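Local structure of malonyl acyl carrier protein transacylase (3IM8) at residues A[59-62]-A[63-67]; A[72-75]-A[76-79]. The protein probably transfers the malonyl group of malonyl-CoA to holo acyl carrier protein, releasing CoA and supplying malonyl units for fatty acid synthesis. All coordinates share one frame; numbering follows the deposited sequence.

Contact 1: A[59-62]-A[63-67]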
loop_
_atom_site.group_PDB
_atom_site.type_symbol
_atom_site.label_atom_id
_atom_site.label_comp_id
_atom_site.label_asym_id
_atom_site.label_seq_id
_atom_site.Cartn_x
_atom_site.Cartn_y
_atom_site.Cartn_z
ATOM N N ARG A 59 4.919 9.169 -9.537
ATOM C CA ARG A 59 4.410 10.462 -9.081
ATOM C C ARG A 59 2.918 10.675 -9.442
ATOM O O ARG A 59 2.245 11.468 -8.784
ATOM C CB ARG A 59 5.265 11.647 -9.592
ATOM C CG ARG A 59 5.046 11.955 -11.098
ATOM C CD ARG A 59 5.095 13.436 -11.409
ATOM N NE ARG A 59 6.324 14.125 -10.997
ATOM C CZ ARG A 59 7.565 13.715 -11.270
ATOM N NH1 ARG A 59 7.780 12.582 -11.957
ATOM N NH2 ARG A 59 8.593 14.438 -10.833
ATOM N N TYR A 60 2.420 9.984 -10.480
ATOM C CA TYR A 60 0.981 10.024 -10.824
ATOM C C TYR A 60 0.227 8.786 -10.295
ATOM O O TYR A 60 -0.936 8.876 -9.945
ATOM C CB TYR A 60 0.752 10.157 -12.333
ATOM C CG TYR A 60 1.506 11.302 -12.937
ATOM C CD1 TYR A 60 1.223 12.608 -12.564
ATOM C CD2 TYR A 60 2.537 11.077 -13.852
ATOM C CE1 TYR A 60 1.911 13.655 -13.106
ATOM C CE2 TYR A 60 3.237 12.128 -14.397
ATOM C CZ TYR A 60 2.922 13.414 -14.009
ATOM O OH TYR A 60 3.636 14.478 -14.520
ATOM N N THR A 61 0.877 7.638 -10.260
ATOM C CA THR A 61 0.231 6.466 -9.707
ATOM C C THR A 61 -0.284 6.692 -8.292
ATOM O O THR A 61 -1.409 6.248 -7.931
ATOM C CB THR A 61 1.210 5.305 -9.636
ATOM O OG1 THR A 61 1.875 5.202 -10.901
ATOM C CG2 THR A 61 0.473 4.008 -9.342
ATOM N N GLN A 62 0.551 7.323 -7.463
ATOM C CA GLN A 62 0.202 7.422 -6.041
ATOM C C GLN A 62 -1.074 8.229 -5.813
ATOM O O GLN A 62 -1.996 7.731 -5.192
ATOM C CB GLN A 62 1.392 7.877 -5.182
ATOM C CG GLN A 62 2.542 6.818 -5.207
ATOM C CD GLN A 62 3.557 6.990 -4.078
ATOM O OE1 GLN A 62 3.330 7.741 -3.120
ATOM N NE2 GLN A 62 4.687 6.323 -4.203
ATOM N N PRO A 63 -1.163 9.459 -6.359
ATOM C CA PRO A 63 -2.451 10.203 -6.187
ATOM C C PRO A 63 -3.600 9.590 -6.996
ATOM O O PRO A 63 -4.751 9.670 -6.589
ATOM C CB PRO A 63 -2.100 11.618 -6.642
ATOM C CG PRO A 63 -0.877 11.438 -7.590
ATOM C CD PRO A 63 -0.100 10.335 -6.897
ATOM N N ALA A 64 -3.296 8.903 -8.093
ATOM C CA ALA A 64 -4.364 8.257 -8.866
ATOM C C ALA A 64 -5.048 7.202 -8.054
ATOM O O ALA A 64 -6.263 7.198 -7.967
ATOM C CB ALA A 64 -3.822 7.606 -10.187
ATOM N N ILE A 65 -4.248 6.294 -7.471
ATOM C CA ILE A 65 -4.797 5.209 -6.648
ATOM C C ILE A 65 -5.445 5.822 -5.392
ATOM O O ILE A 65 -6.546 5.468 -5.029
ATOM C CB ILE A 65 -3.709 4.179 -6.226
ATOM C CG1 ILE A 65 -3.306 3.332 -7.419
ATOM C CG2 ILE A 65 -4.246 3.219 -5.087
ATOM C CD1 ILE A 65 -1.995 2.651 -7.249
ATOM N N LEU A 66 -4.746 6.736 -4.714
ATOM C CA LEU A 66 -5.349 7.263 -3.476
ATOM C C LEU A 66 -6.745 7.883 -3.702
ATOM O O LEU A 66 -7.668 7.645 -2.933
ATOM C CB LEU A 66 -4.418 8.260 -2.756
ATOM C CG LEU A 66 -5.064 8.951 -1.534
ATOM C CD1 LEU A 66 -4.192 8.801 -0.262
ATOM C CD2 LEU A 66 -5.473 10.433 -1.805
ATOM N N ALA A 67 -6.887 8.680 -4.754
ATOM C CA ALA A 67 -8.141 9.337 -5.073
ATOM C C ALA A 67 -9.186 8.291 -5.415
ATOM O O ALA A 67 -10.320 8.390 -4.969
ATOM C CB ALA A 67 -7.948 10.283 -6.237
#

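Contact 2: A[72-75]-A[76-79]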
loop_
_atom_site.group_PDB
_atom_site.type_symbol
_atom_site.label_atom_id
_atom_site.label_comp_id
_atom_site.label_asym_id
_atom_site.label_seq_id
_atom_site.Cartn_x
_atom_site.Cartn_y
_atom_site.Cartn_z
ATOM N N ILE A 72 -13.874 5.002 -3.621
ATOM C CA ILE A 72 -14.527 3.705 -3.406
ATOM C C ILE A 72 -14.947 3.527 -1.923
ATOM O O ILE A 72 -16.055 3.066 -1.597
ATOM C CB ILE A 72 -13.630 2.530 -3.877
ATOM C CG1 ILE A 72 -13.431 2.608 -5.393
ATOM C CG2 ILE A 72 -14.310 1.200 -3.545
ATOM C CD1 ILE A 72 -12.466 1.663 -5.943
ATOM N N TYR A 73 -14.076 3.908 -1.021
ATOM C CA TYR A 73 -14.423 3.846 0.418
ATOM C C TYR A 73 -15.609 4.744 0.713
ATOM O O TYR A 73 -16.555 4.294 1.372
ATOM C CB TYR A 73 -13.211 4.226 1.275
ATOM C CG TYR A 73 -13.514 4.959 2.557
ATOM C CD1 TYR A 73 -13.913 4.282 3.688
ATOM C CD2 TYR A 73 -13.338 6.348 2.640
ATOM C CE1 TYR A 73 -14.199 4.994 4.877
ATOM C CE2 TYR A 73 -13.594 7.047 3.779
ATOM C CZ TYR A 73 -14.021 6.382 4.898
ATOM O OH TYR A 73 -14.262 7.134 6.056
ATOM N N ARG A 74 -15.592 5.978 0.177
ATOM C CA ARG A 74 -16.694 6.910 0.356
ATOM C C ARG A 74 -18.005 6.381 -0.230
ATOM O O ARG A 74 -19.078 6.568 0.363
ATOM C CB ARG A 74 -16.372 8.311 -0.193
ATOM C CG ARG A 74 -15.465 9.117 0.672
ATOM C CD ARG A 74 -15.019 10.384 -0.041
ATOM N NE ARG A 74 -14.213 11.266 0.802
ATOM C CZ ARG A 74 -13.876 12.501 0.450
ATOM N NH1 ARG A 74 -14.288 12.980 -0.723
ATOM N NH2 ARG A 74 -13.168 13.271 1.288
ATOM N N LEU A 75 -17.920 5.684 -1.364
ATOM C CA LEU A 75 -19.092 5.007 -1.919
ATOM C C LEU A 75 -19.640 3.936 -0.958
ATOM O O LEU A 75 -20.860 3.923 -0.677
ATOM C CB LEU A 75 -18.810 4.438 -3.321
ATOM C CG LEU A 75 -19.907 3.607 -4.026
ATOM C CD1 LEU A 75 -21.273 4.294 -4.073
ATOM C CD2 LEU A 75 -19.483 3.202 -5.425
ATOM N N LEU A 76 -18.754 3.052 -0.479
ATOM C CA LEU A 76 -19.108 2.053 0.509
ATOM C C LEU A 76 -19.813 2.721 1.721
ATOM O O LEU A 76 -20.849 2.208 2.180
ATOM C CB LEU A 76 -17.878 1.211 0.941
ATOM C CG LEU A 76 -17.301 0.211 -0.082
ATOM C CD1 LEU A 76 -16.528 -0.842 0.587
ATOM C CD2 LEU A 76 -18.435 -0.462 -0.863
ATOM N N GLN A 77 -19.304 3.872 2.179
ATOM C CA GLN A 77 -19.937 4.629 3.264
ATOM C C GLN A 77 -21.392 5.020 2.976
ATOM O O GLN A 77 -22.266 4.845 3.833
ATOM C CB GLN A 77 -19.142 5.879 3.638
ATOM C CG GLN A 77 -17.870 5.612 4.424
ATOM C CD GLN A 77 -17.277 6.873 4.955
ATOM O OE1 GLN A 77 -16.913 7.798 4.197
ATOM N NE2 GLN A 77 -17.124 6.923 6.264
ATOM N N GLU A 78 -21.647 5.519 1.769
ATOM C CA GLU A 78 -22.994 5.811 1.274
ATOM C C GLU A 78 -23.922 4.594 1.209
ATOM O O GLU A 78 -25.107 4.749 1.409
ATOM C CB GLU A 78 -22.909 6.439 -0.129
ATOM C CG GLU A 78 -24.274 6.597 -0.886
ATOM C CD GLU A 78 -24.123 7.204 -2.290
ATOM O OE1 GLU A 78 -24.626 6.573 -3.236
ATOM O OE2 GLU A 78 -23.510 8.308 -2.447
ATOM N N LYS A 79 -23.406 3.406 0.877
ATOM C CA LYS A 79 -24.200 2.142 0.889
ATOM C C LYS A 79 -24.342 1.514 2.307
ATOM O O LYS A 79 -24.920 0.432 2.473
ATOM C CB LYS A 79 -23.643 1.125 -0.132
ATOM C CG LYS A 79 -23.552 1.660 -1.588
ATOM C CD LYS A 79 -24.837 1.481 -2.451
ATOM C CE LYS A 79 -24.864 2.429 -3.657
ATOM N NZ LYS A 79 -26.000 2.278 -4.639
#

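Contact 1: A[59-62]-A[63-67]
Tyr60 O, Thr61 O and Gln62 O accept i to i+4 bonds from Ala64 N, Ile65 N and Leu66 N respectively, the middle one nearly straight (2.9 Å from Ile65 N to Thr61 O, 172° at the hydrogen), whereas Pro63 brings no N-H and the early part of helix 58-78 is kinked there. The proline ring fills the place of the missing bond: its CD lies 3.2 Å from Arg59 O, and its CG also comes 3.5 Å from Tyr60 O. Two successive carbonyl oxygens of the preceding turn therefore face C-H groups of one ring. One residue on from Tyr60, Thr61 and Ile65 lie side by side and point the same way. With Thr61 CG2 anti to the backbone N (chi1 of -48° places OG1 anti to the carbonyl carbon), the methyl meets Ile65 CD1 at 3.5 Å, while OG1 is hydrogen-bonded to Leu55 O. Within 59-62, Arg59 CD sits over one face of the Tyr60 ring, offset toward its rim, and the guanidinium of Arg59 reaches Glu120 in a salt bridge. Gln62 runs extended beyond CG, and its amide is held at both ends, OE1 by Arg115 and NE2 by Gln11, which fixes the flip of the amide. That side chain lies about 6 Å from the side chain of Ser90 and about 8 Å from that of His199, the predicted active-site residues, and about 4 Å from a bound acetate ion. The chemistry is thus divided: backbone bonds on the residues after Pro63, with its ring C-H groups against two carbonyl oxygens, carry the helix past the missing N-H, while the doubly bonded Gln62 amide is consistent with a second-shell role in ordering Arg115 and Gln11 beside the active-site pocket.

Contact 2: A[72-75]-A[76-79]
The Gln77 amide stacks on one face of the Tyr73 ring with 27° between the planes, and Gln77 CG lies over the same face in a CH-pi contact, 4.2 Å from the ring centroid; the Tyr73 side chain also touches Pro83. This i to i+4 pairing belongs to the last turns of the alpha-helix 58-78. The amide carbon sits toward the phenol end of the ring, Gln77 CD being 3.3 Å from Tyr73 CZ. Although Gln77 NE2 comes 2.9 Å from Tyr73 OH, the angle is too poor for a hydrogen bond; NE2 donates instead to Gln82 OE1, which helps set the turn of the amide. Arg74 passes beyond the OE1 end of the amide; the guanidinium and amide planes are 20° apart, yet the approach is only of Arg74 CG to Gln77 OE1, 4.0 Å, and Arg74 NH1 goes to Thr32 OG1. Leu76 CB rests 3.4 Å from Tyr73 O, and its side chain touches Leu300 and Leu303. The helix ends with Lys79 N bonded to Leu75 O at 3.0 Å. The bend of Lys79 at chi2 (-88°) lays its chain beside Leu75, CE 4.1 Å from Leu75 CD1, while NZ bonds weakly to Tyr26 OH.

Overall arrangement
Both contacts are local turns of helix 58-78, and since their segments are continuous neither closes a loop. Read from the N terminus, contact 1 is complete at residue 67 before contact 2 opens at residue 72; they stand in series, neither nested nor crossing, with centres about 19 Å apart and nearest atoms about 5 Å apart. The two ends share helix 27-40 but otherwise have different neighbours. Residues 59-67 pack against helices 44-50, 27-40 and 105-122 and against loop residues Gln14 and Leu91, close to the predicted nucleophile Ser90. Residues 72-79 again meet helix 27-40, but also strand 268-272 of the parallel sheet and the C-terminal helix 297-304, away from the active site.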